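Local coordinates for protein Pcdhgb2 (Mus musculus, PDB 5SZR) that probably serves as a calcium-dependent cell-adhesion protein and may help to establish and maintain specific neuronal connections in the brain, at residues A[401-406]-A[425-430]; A[374-379]-A[391-396]; A[334-339]-A[421-426]. All coordinates share one frame; numbering follows the deposited sequence.

Contact 1 of 3, residues A[401-406]-A[425-430]. With MAN (alpha-D-mannopyranose), chain B.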
loop_
_atom_site.group_PDB
_atom_site.type_symbol
_atom_site.label_atom_id
_atom_site.label_comp_id
_atom_site.label_asym_id
_atom_site.label_seq_id
_atom_site.Cartn_x
_atom_site.Cartn_y
_atom_site.Cartn_z
ATOM N N ALA A 401 80.664 32.226 7.687
ATOM C CA ALA A 401 80.923 31.066 6.840
ATOM C C ALA A 401 79.982 29.914 7.177
ATOM O O ALA A 401 79.500 29.215 6.276
ATOM C CB ALA A 401 82.381 30.629 6.977
ATOM N N ARG A 402 79.712 29.697 8.463
ATOM C CA ARG A 402 78.801 28.648 8.901
ATOM C C ARG A 402 77.384 29.197 8.984
ATOM O O ARG A 402 77.146 30.221 9.633
ATOM C CB ARG A 402 79.219 28.091 10.263
ATOM C CG ARG A 402 80.559 27.372 10.288
ATOM C CD ARG A 402 80.714 26.613 11.598
ATOM N NE ARG A 402 79.544 25.769 11.852
ATOM C CZ ARG A 402 79.546 24.442 11.784
ATOM N NH1 ARG A 402 80.666 23.794 11.488
ATOM N NH2 ARG A 402 78.429 23.762 12.026
ATOM N N GLN A 403 76.446 28.507 8.339
ATOM C CA GLN A 403 75.045 28.894 8.335
ATOM C C GLN A 403 74.188 27.712 8.764
ATOM O O GLN A 403 74.565 26.551 8.580
ATOM C CB GLN A 403 74.604 29.386 6.951
ATOM C CG GLN A 403 75.306 30.654 6.503
ATOM C CD GLN A 403 74.776 31.883 7.208
ATOM O OE1 GLN A 403 73.642 31.890 7.694
ATOM N NE2 GLN A 403 75.589 32.931 7.268
ATOM N N ARG A 404 73.026 28.014 9.333
ATOM C CA ARG A 404 72.141 26.977 9.846
ATOM C C ARG A 404 70.694 27.326 9.542
ATOM O O ARG A 404 70.245 28.437 9.839
ATOM C CB ARG A 404 72.331 26.797 11.352
ATOM C CG ARG A 404 71.306 25.892 12.004
ATOM C CD ARG A 404 71.528 25.850 13.504
ATOM N NE ARG A 404 70.564 24.994 14.185
ATOM C CZ ARG A 404 69.323 25.360 14.486
ATOM N NH1 ARG A 404 68.519 24.512 15.114
ATOM N NH2 ARG A 404 68.880 26.567 14.154
ATOM N N LEU A 405 69.972 26.369 8.956
ATOM C CA LEU A 405 68.550 26.489 8.661
ATOM C C LEU A 405 67.792 25.366 9.356
ATOM O O LEU A 405 68.200 24.201 9.283
ATOM C CB LEU A 405 68.277 26.413 7.155
ATOM C CG LEU A 405 68.644 27.521 6.169
ATOM C CD1 LEU A 405 68.116 27.140 4.796
ATOM C CD2 LEU A 405 68.080 28.857 6.591
ATOM N N LEU A 406 66.685 25.712 10.013
ATOM C CA LEU A 406 65.752 24.734 10.566
ATOM C C LEU A 406 64.491 24.779 9.713
ATOM O O LEU A 406 63.740 25.758 9.759
ATOM C CB LEU A 406 65.444 25.019 12.035
ATOM C CG LEU A 406 64.350 24.138 12.655
ATOM C CD1 LEU A 406 64.709 22.663 12.527
ATOM C CD2 LEU A 406 64.103 24.502 14.114
ATOM N N LEU A 425 74.725 24.636 6.578
ATOM C CA LEU A 425 75.292 25.074 5.309
ATOM C C LEU A 425 76.557 25.872 5.602
ATOM O O LEU A 425 76.501 26.910 6.271
ATOM C CB LEU A 425 74.280 25.904 4.520
ATOM C CG LEU A 425 72.858 25.336 4.531
ATOM C CD1 LEU A 425 71.901 26.229 3.758
ATOM C CD2 LEU A 425 72.831 23.916 3.983
ATOM N N ILE A 426 77.694 25.384 5.115
ATOM C CA ILE A 426 78.999 25.945 5.444
ATOM C C ILE A 426 79.691 26.347 4.151
ATOM O O ILE A 426 79.969 25.493 3.299
ATOM C CB ILE A 426 79.857 24.948 6.235
ATOM C CG1 ILE A 426 79.108 24.490 7.487
ATOM C CG2 ILE A 426 81.203 25.567 6.596
ATOM C CD1 ILE A 426 79.925 23.590 8.371
ATOM N N PHE A 427 79.973 27.639 4.008
ATOM C CA PHE A 427 80.646 28.139 2.819
ATOM C C PHE A 427 82.124 27.784 2.844
ATOM O O PHE A 427 82.795 27.911 3.873
ATOM C CB PHE A 427 80.482 29.652 2.702
ATOM C CG PHE A 427 79.118 30.076 2.251
ATOM C CD1 PHE A 427 78.759 29.990 0.916
ATOM C CD2 PHE A 427 78.194 30.563 3.159
ATOM C CE1 PHE A 427 77.500 30.381 0.499
ATOM C CE2 PHE A 427 76.941 30.956 2.745
ATOM C CZ PHE A 427 76.595 30.864 1.413
ATOM N N ALA A 428 82.631 27.340 1.700
ATOM C CA ALA A 428 84.041 27.013 1.564
ATOM C C ALA A 428 84.812 28.248 1.126
ATOM O O ALA A 428 84.385 28.966 0.213
ATOM C CB ALA A 428 84.247 25.879 0.560
ATOM N N ASP A 429 85.939 28.496 1.784
ATOM C CA ASP A 429 86.845 29.531 1.328
ATOM C C ASP A 429 87.552 29.074 0.056
ATOM O O ASP A 429 87.824 27.886 -0.137
ATOM C CB ASP A 429 87.864 29.862 2.419
ATOM C CG ASP A 429 88.485 31.231 2.239
ATOM O OD1 ASP A 429 87.783 32.131 1.729
ATOM O OD2 ASP A 429 89.670 31.407 2.607
ATOM N N SER A 430 87.828 30.028 -0.826
ATOM C CA SER A 430 88.557 29.739 -2.058
ATOM C C SER A 430 90.056 29.631 -1.788
ATOM O O SER A 430 90.755 28.832 -2.411
ATOM C CB SER A 430 88.287 30.818 -3.109
ATOM O OG SER A 430 88.980 30.540 -4.314
HETATM C C1 MAN B . 67.931 20.047 13.643
HETATM C C2 MAN B . 66.740 20.300 14.568
HETATM C C3 MAN B . 67.123 21.362 15.603
HETATM C C4 MAN B . 68.386 20.948 16.375
HETATM C C5 MAN B . 69.548 20.655 15.407
HETATM C C6 MAN B . 70.746 20.030 16.118
HETATM O O2 MAN B . 66.408 19.117 15.309
HETATM O O3 MAN B . 66.061 21.643 16.514
HETATM O O4 MAN B . 68.772 21.992 17.254
HETATM O O5 MAN B . 69.121 19.725 14.356
HETATM O O6 MAN B . 71.810 19.870 15.181
#

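Contact 2 of 3, residues A[374-379]-A[391-396]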
loop_
_atom_site.group_PDB
_atom_site.type_symbol
_atom_site.label_atom_id
_atom_site.label_comp_id
_atom_site.label_asym_id
_atom_site.label_seq_id
_atom_site.Cartn_x
_atom_site.Cartn_y
_atom_site.Cartn_z
ATOM N N ALA A 374 66.664 30.673 10.834
ATOM C CA ALA A 374 67.739 30.947 9.892
ATOM C C ALA A 374 68.788 31.805 10.578
ATOM O O ALA A 374 68.444 32.799 11.226
ATOM C CB ALA A 374 67.217 31.655 8.638
ATOM N N SER A 375 70.062 31.422 10.442
ATOM C CA SER A 375 71.129 32.238 11.013
ATOM C C SER A 375 71.273 33.570 10.291
ATOM O O SER A 375 71.812 34.520 10.865
ATOM C CB SER A 375 72.459 31.476 11.000
ATOM O OG SER A 375 72.725 30.915 9.727
ATOM N N ASP A 376 70.798 33.661 9.051
ATOM C CA ASP A 376 70.764 34.926 8.320
ATOM C C ASP A 376 69.567 34.875 7.387
ATOM O O ASP A 376 69.656 34.331 6.275
ATOM C CB ASP A 376 72.057 35.178 7.549
ATOM C CG ASP A 376 72.127 36.577 6.971
ATOM O OD1 ASP A 376 71.382 37.458 7.446
ATOM O OD2 ASP A 376 72.935 36.799 6.045
ATOM N N PRO A 377 68.424 35.418 7.803
ATOM C CA PRO A 377 67.232 35.369 6.948
ATOM C C PRO A 377 67.459 36.134 5.654
ATOM O O PRO A 377 67.956 37.262 5.655
ATOM C CB PRO A 377 66.147 36.022 7.812
ATOM C CG PRO A 377 66.678 35.971 9.216
ATOM C CD PRO A 377 68.158 36.095 9.082
ATOM N N GLY A 378 67.091 35.506 4.540
ATOM C CA GLY A 378 67.219 36.103 3.233
ATOM C C GLY A 378 68.473 35.710 2.482
ATOM O O GLY A 378 68.541 35.926 1.267
ATOM N N LEU A 379 69.470 35.155 3.170
ATOM C CA LEU A 379 70.625 34.613 2.465
ATOM C C LEU A 379 70.229 33.407 1.625
ATOM O O LEU A 379 70.639 33.285 0.464
ATOM C CB LEU A 379 71.720 34.233 3.462
ATOM C CG LEU A 379 72.990 33.686 2.818
ATOM C CD1 LEU A 379 73.597 34.748 1.915
ATOM C CD2 LEU A 379 73.982 33.240 3.878
ATOM N N THR A 391 70.648 29.814 -2.735
ATOM C CA THR A 391 71.106 31.130 -2.315
ATOM C C THR A 391 70.205 32.187 -2.937
ATOM O O THR A 391 69.799 32.072 -4.096
ATOM C CB THR A 391 72.561 31.370 -2.730
ATOM O OG1 THR A 391 72.662 31.376 -4.158
ATOM C CG2 THR A 391 73.476 30.286 -2.165
ATOM N N ALA A 392 69.874 33.213 -2.155
ATOM C CA ALA A 392 68.998 34.272 -2.628
ATOM C C ALA A 392 69.732 35.568 -2.929
ATOM O O ALA A 392 69.161 36.442 -3.592
ATOM C CB ALA A 392 67.884 34.546 -1.608
ATOM N N ARG A 393 70.969 35.715 -2.465
ATOM C CA ARG A 393 71.743 36.921 -2.708
ATOM C C ARG A 393 73.221 36.556 -2.716
ATOM O O ARG A 393 73.632 35.535 -2.157
ATOM C CB ARG A 393 71.460 37.994 -1.648
ATOM C CG ARG A 393 72.027 37.669 -0.273
ATOM C CD ARG A 393 71.978 38.875 0.647
ATOM N NE ARG A 393 72.870 38.723 1.797
ATOM C CZ ARG A 393 72.477 38.319 3.001
ATOM N NH1 ARG A 393 73.362 38.212 3.984
ATOM N NH2 ARG A 393 71.199 38.028 3.222
ATOM N N ALA A 394 74.017 37.399 -3.369
ATOM C CA ALA A 394 75.456 37.193 -3.363
ATOM C C ALA A 394 75.974 37.249 -1.933
ATOM O O ALA A 394 75.554 38.091 -1.134
ATOM C CB ALA A 394 76.157 38.241 -4.226
ATOM N N LEU A 395 76.875 36.329 -1.606
ATOM C CA LEU A 395 77.420 36.272 -0.259
ATOM C C LEU A 395 78.222 37.533 0.044
ATOM O O LEU A 395 79.058 37.963 -0.756
ATOM C CB LEU A 395 78.293 35.029 -0.106
ATOM C CG LEU A 395 78.644 34.647 1.329
ATOM C CD1 LEU A 395 77.380 34.443 2.138
ATOM C CD2 LEU A 395 79.497 33.396 1.338
ATOM N N GLY A 396 77.951 38.139 1.205
ATOM C CA GLY A 396 78.629 39.355 1.596
ATOM C C GLY A 396 79.861 39.097 2.446
ATOM O O GLY A 396 80.071 38.003 2.968
#

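Contact 3 of 3, residues A[334-339]-A[421-426]. With MAN (alpha-D-mannopyranose), chain B.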
loop_
_atom_site.group_PDB
_atom_site.type_symbol
_atom_site.label_atom_id
_atom_site.label_comp_id
_atom_site.label_asym_id
_atom_site.label_seq_id
_atom_site.Cartn_x
_atom_site.Cartn_y
_atom_site.Cartn_z
ATOM N N GLY A 334 68.852 14.920 13.731
ATOM C CA GLY A 334 68.031 15.544 12.712
ATOM C C GLY A 334 68.728 16.595 11.878
ATOM O O GLY A 334 68.067 17.501 11.358
ATOM N N SER A 335 70.049 16.500 11.727
ATOM C CA SER A 335 70.825 17.498 11.009
ATOM C C SER A 335 71.528 16.872 9.811
ATOM O O SER A 335 71.769 15.663 9.764
ATOM C CB SER A 335 71.857 18.170 11.927
ATOM O OG SER A 335 72.860 17.253 12.339
ATOM N N ALA A 336 71.851 17.720 8.835
ATOM C CA ALA A 336 72.615 17.324 7.660
ATOM C C ALA A 336 73.638 18.406 7.347
ATOM O O ALA A 336 73.393 19.596 7.568
ATOM C CB ALA A 336 71.708 17.081 6.442
ATOM N N LEU A 337 74.788 17.991 6.827
ATOM C CA LEU A 337 75.927 18.882 6.642
ATOM C C LEU A 337 76.224 19.068 5.160
ATOM O O LEU A 337 76.391 18.090 4.426
ATOM C CB LEU A 337 77.161 18.339 7.362
ATOM C CG LEU A 337 78.467 19.118 7.171
ATOM C CD1 LEU A 337 78.272 20.583 7.513
ATOM C CD2 LEU A 337 79.572 18.511 8.014
ATOM N N PHE A 338 76.303 20.327 4.733
ATOM C CA PHE A 338 76.694 20.691 3.372
ATOM C C PHE A 338 77.775 21.761 3.499
ATOM O O PHE A 338 77.464 22.938 3.702
ATOM C CB PHE A 338 75.498 21.194 2.567
ATOM C CG PHE A 338 74.347 20.225 2.522
ATOM C CD1 PHE A 338 74.249 19.293 1.503
ATOM C CD2 PHE A 338 73.368 20.247 3.502
ATOM C CE1 PHE A 338 73.198 18.401 1.461
ATOM C CE2 PHE A 338 72.312 19.356 3.467
ATOM C CZ PHE A 338 72.227 18.431 2.444
ATOM N N ASP A 339 79.042 21.360 3.379
ATOM C CA ASP A 339 80.159 22.242 3.699
ATOM C C ASP A 339 80.980 22.666 2.485
ATOM O O ASP A 339 82.016 23.316 2.654
ATOM C CB ASP A 339 81.071 21.584 4.742
ATOM C CG ASP A 339 81.612 20.232 4.297
ATOM O OD1 ASP A 339 82.124 19.490 5.163
ATOM O OD2 ASP A 339 81.530 19.903 3.094
ATOM N N ALA A 421 63.966 19.249 9.750
ATOM C CA ALA A 421 65.360 18.902 9.503
ATOM C C ALA A 421 66.222 20.144 9.689
ATOM O O ALA A 421 65.821 21.249 9.312
ATOM C CB ALA A 421 65.559 18.324 8.098
ATOM N N THR A 422 67.401 19.958 10.277
ATOM C CA THR A 422 68.371 21.035 10.438
ATOM C C THR A 422 69.440 20.913 9.363
ATOM O O THR A 422 70.067 19.859 9.217
ATOM C CB THR A 422 69.021 21.008 11.821
ATOM O OG1 THR A 422 68.030 21.230 12.827
ATOM C CG2 THR A 422 70.071 22.099 11.920
ATOM N N LEU A 423 69.643 21.985 8.614
ATOM C CA LEU A 423 70.584 22.005 7.502
ATOM C C LEU A 423 71.737 22.919 7.878
ATOM O O LEU A 423 71.564 24.140 7.949
ATOM C CB LEU A 423 69.911 22.490 6.221
ATOM C CG LEU A 423 68.647 21.785 5.742
ATOM C CD1 LEU A 423 68.166 22.456 4.469
ATOM C CD2 LEU A 423 68.913 20.311 5.509
ATOM N N HIS A 424 72.903 22.327 8.126
ATOM C CA HIS A 424 74.132 23.078 8.340
ATOM C C HIS A 424 74.743 23.371 6.976
ATOM O O HIS A 424 75.210 22.457 6.288
ATOM C CB HIS A 424 75.105 22.301 9.223
ATOM C CG HIS A 424 74.548 21.937 10.565
ATOM N ND1 HIS A 424 74.249 22.878 11.527
ATOM C CD2 HIS A 424 74.252 20.733 11.110
ATOM C CE1 HIS A 424 73.784 22.271 12.604
ATOM N NE2 HIS A 424 73.776 20.970 12.379
ATOM N N LEU A 425 74.725 24.636 6.578
ATOM C CA LEU A 425 75.292 25.074 5.309
ATOM C C LEU A 425 76.557 25.872 5.602
ATOM O O LEU A 425 76.501 26.910 6.271
ATOM C CB LEU A 425 74.280 25.904 4.520
ATOM C CG LEU A 425 72.858 25.336 4.531
ATOM C CD1 LEU A 425 71.901 26.229 3.758
ATOM C CD2 LEU A 425 72.831 23.916 3.983
ATOM N N ILE A 426 77.694 25.384 5.115
ATOM C CA ILE A 426 78.999 25.945 5.444
ATOM C C ILE A 426 79.691 26.347 4.151
ATOM O O ILE A 426 79.969 25.493 3.299
ATOM C CB ILE A 426 79.857 24.948 6.235
ATOM C CG1 ILE A 426 79.108 24.490 7.487
ATOM C CG2 ILE A 426 81.203 25.567 6.596
ATOM C CD1 ILE A 426 79.925 23.590 8.371
HETATM C C1 MAN B . 67.931 20.047 13.643
HETATM C C2 MAN B . 66.740 20.300 14.568
HETATM C C3 MAN B . 67.123 21.362 15.603
HETATM C C4 MAN B . 68.386 20.948 16.375
HETATM C C5 MAN B . 69.548 20.655 15.407
HETATM C C6 MAN B . 70.746 20.030 16.118
HETATM O O2 MAN B . 66.408 19.117 15.309
HETATM O O3 MAN B . 66.061 21.643 16.514
HETATM O O4 MAN B . 68.772 21.992 17.254
HETATM O O5 MAN B . 69.121 19.725 14.356
HETATM O O6 MAN B . 71.810 19.870 15.181
#

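Contact 1 of 3, residues A[401-406]-A[425-430]
R402 and I426 lie side by side across the antiparallel hairpin of strands 402-410 and 418-428, the F and G strands of the last cadherin repeat in this fragment. They form a non-hydrogen-bonded pair. Near the rim of the guanidinium, I426 CD1 packs tightly over one face, 3.2 Å from R402 NH1, and the bend at R402 chi3 (51°) folds the group back over the isoleucine. A long, flexible arginine suits this exposed position, because its CG runs beside I426 CG2 and its flat end lies over CD1, covering a hydrophobic neighbour.

One residue on, Q403 and L425 make the hydrogen-bonded pair: Q403 N gives a short 2.6 Å bond to L425 O, and L425 N returns one of 2.8 Å to Q403 O. The ladder ends with F427 N bonded to A401 O at 2.8 Å and nearly straight (167°).

On the opposite, interior face, L405 CD1 meets L425 CD1 at 4.0 Å, and Q403 CG lies 4.1 Å from F427 CE2. Branched leucines and a phenylalanine are natural fillings between the two sheets of the sandwich. The glutamine is buried with them, yet its amide has partners: OE1 meets S375 OG and NE2 bonds to S400 O. Its chain, bent at chi2 (-76°), turns the amide away from strand 418-428 and toward those partners.

Farther along the outer face lies a mannose. R404, extended from CG to NE, reaches it through a weak bond from NH1 to O4, while its NH2 is held by Q373 OE1. L406 adds an apolar touch, with CD1 3.7 Å from mannose C2.

Contact 2 of 3, residues A[374-379]-A[391-396]
D376 and R393 supply the ionic part of this contact. D376 OD2 takes a short bond of 2.5 Å from R393 NH1 on its syn side, and the carboxylate and guanidinium planes stand 74° apart, so the bridge rests on one oxygen and one nitrogen instead of a flat two-pronged pair. The same NH1 is also bridged to D399 OD1. The guanidinium thus probably offsets the mutual repulsion of two aspartates that lie close together.

The backbone provides a second tie: A392 N bonds to L379 O at 2.7 Å and almost straight, with T391 CA adding a CA-H...O contact to the same oxygen. L379 N in turn is bonded to D376 O, which closes a type II beta turn with P377 and G378 at its corners. At the backbone angles of G378 (phi 96°) a CB would jam against the carbonyl O of P377, which calls for glycine.

Apolar packing centres on L379. With CG anti to its N (chi1 -179°), it sets CD1 over the centre of the R393 guanidinium, 3.9 Å above the plane. That methyl also meets L395 CD1 at 3.8 Å, and both leucines lean on F427 of strand 418-428.

Segment 374-379 links strands C and D, and 391-396 links E and F; these two sheet-to-sheet crossovers meet toward the C-terminal end of the Greek-key sandwich of a cadherin repeat.

Contact 3 of 3, residues A[334-339]-A[421-426]
S335 and H424 pack together on the outer face of a parallel strand pair, 335-342 beside 418-428, the A'-G pairing of the cadherin sandwich. The axes are 12° apart, and five backbone bonds, from T422 N to G334 O through I426 N to F338 O, stitch them evenly. The small serine leaves a shallow dip into which the imidazole settles, H424 NE2 lying 3.4 Å from S335 CB, while S335 OG is bonded to D333. T422 CG2 rises against one face of the ring, offset toward its rim. An alanine in place of H424 would probably open a gap beside S335 CB and take from T422 CG2 the flat surface it rests on.

Next along this face, L337 CD1 fits against I426 CD1 at 3.5 Å. On the interior face the bump is F338: its CD2 meets L425 CD2 at 3.7 Å, and its ring edge reaches L423 CD2 beside the small A336. G334, whose positive phi (77°) suits glycine, starts the pairing close to the sugar. There T422 carries an O-linked mannose, OG1 bonded covalently to C1 at 1.4 Å.

How the contacts relate
All three contacts belong to the C-terminal cadherin repeat, away from the annotated calcium sites. Contacts 1 and 3 share strand 418-428 and lie on its two sides in the A'-G-F-C sheet, their centres about 9 Å apart; L405 O and L423 N continue the ladder between them. The centre of contact 2 is about 10 Å from that of contact 1 and about 15 Å from that of contact 3; it joins contact 1 through S375 OG and the packing of L395 on F427. Along the chain, contact 2 is nested within the span closed by contact 3 and precedes contact 1. The last strand thus pairs with early strand 335-342 on one side and its hairpin partner 402-410 on the other.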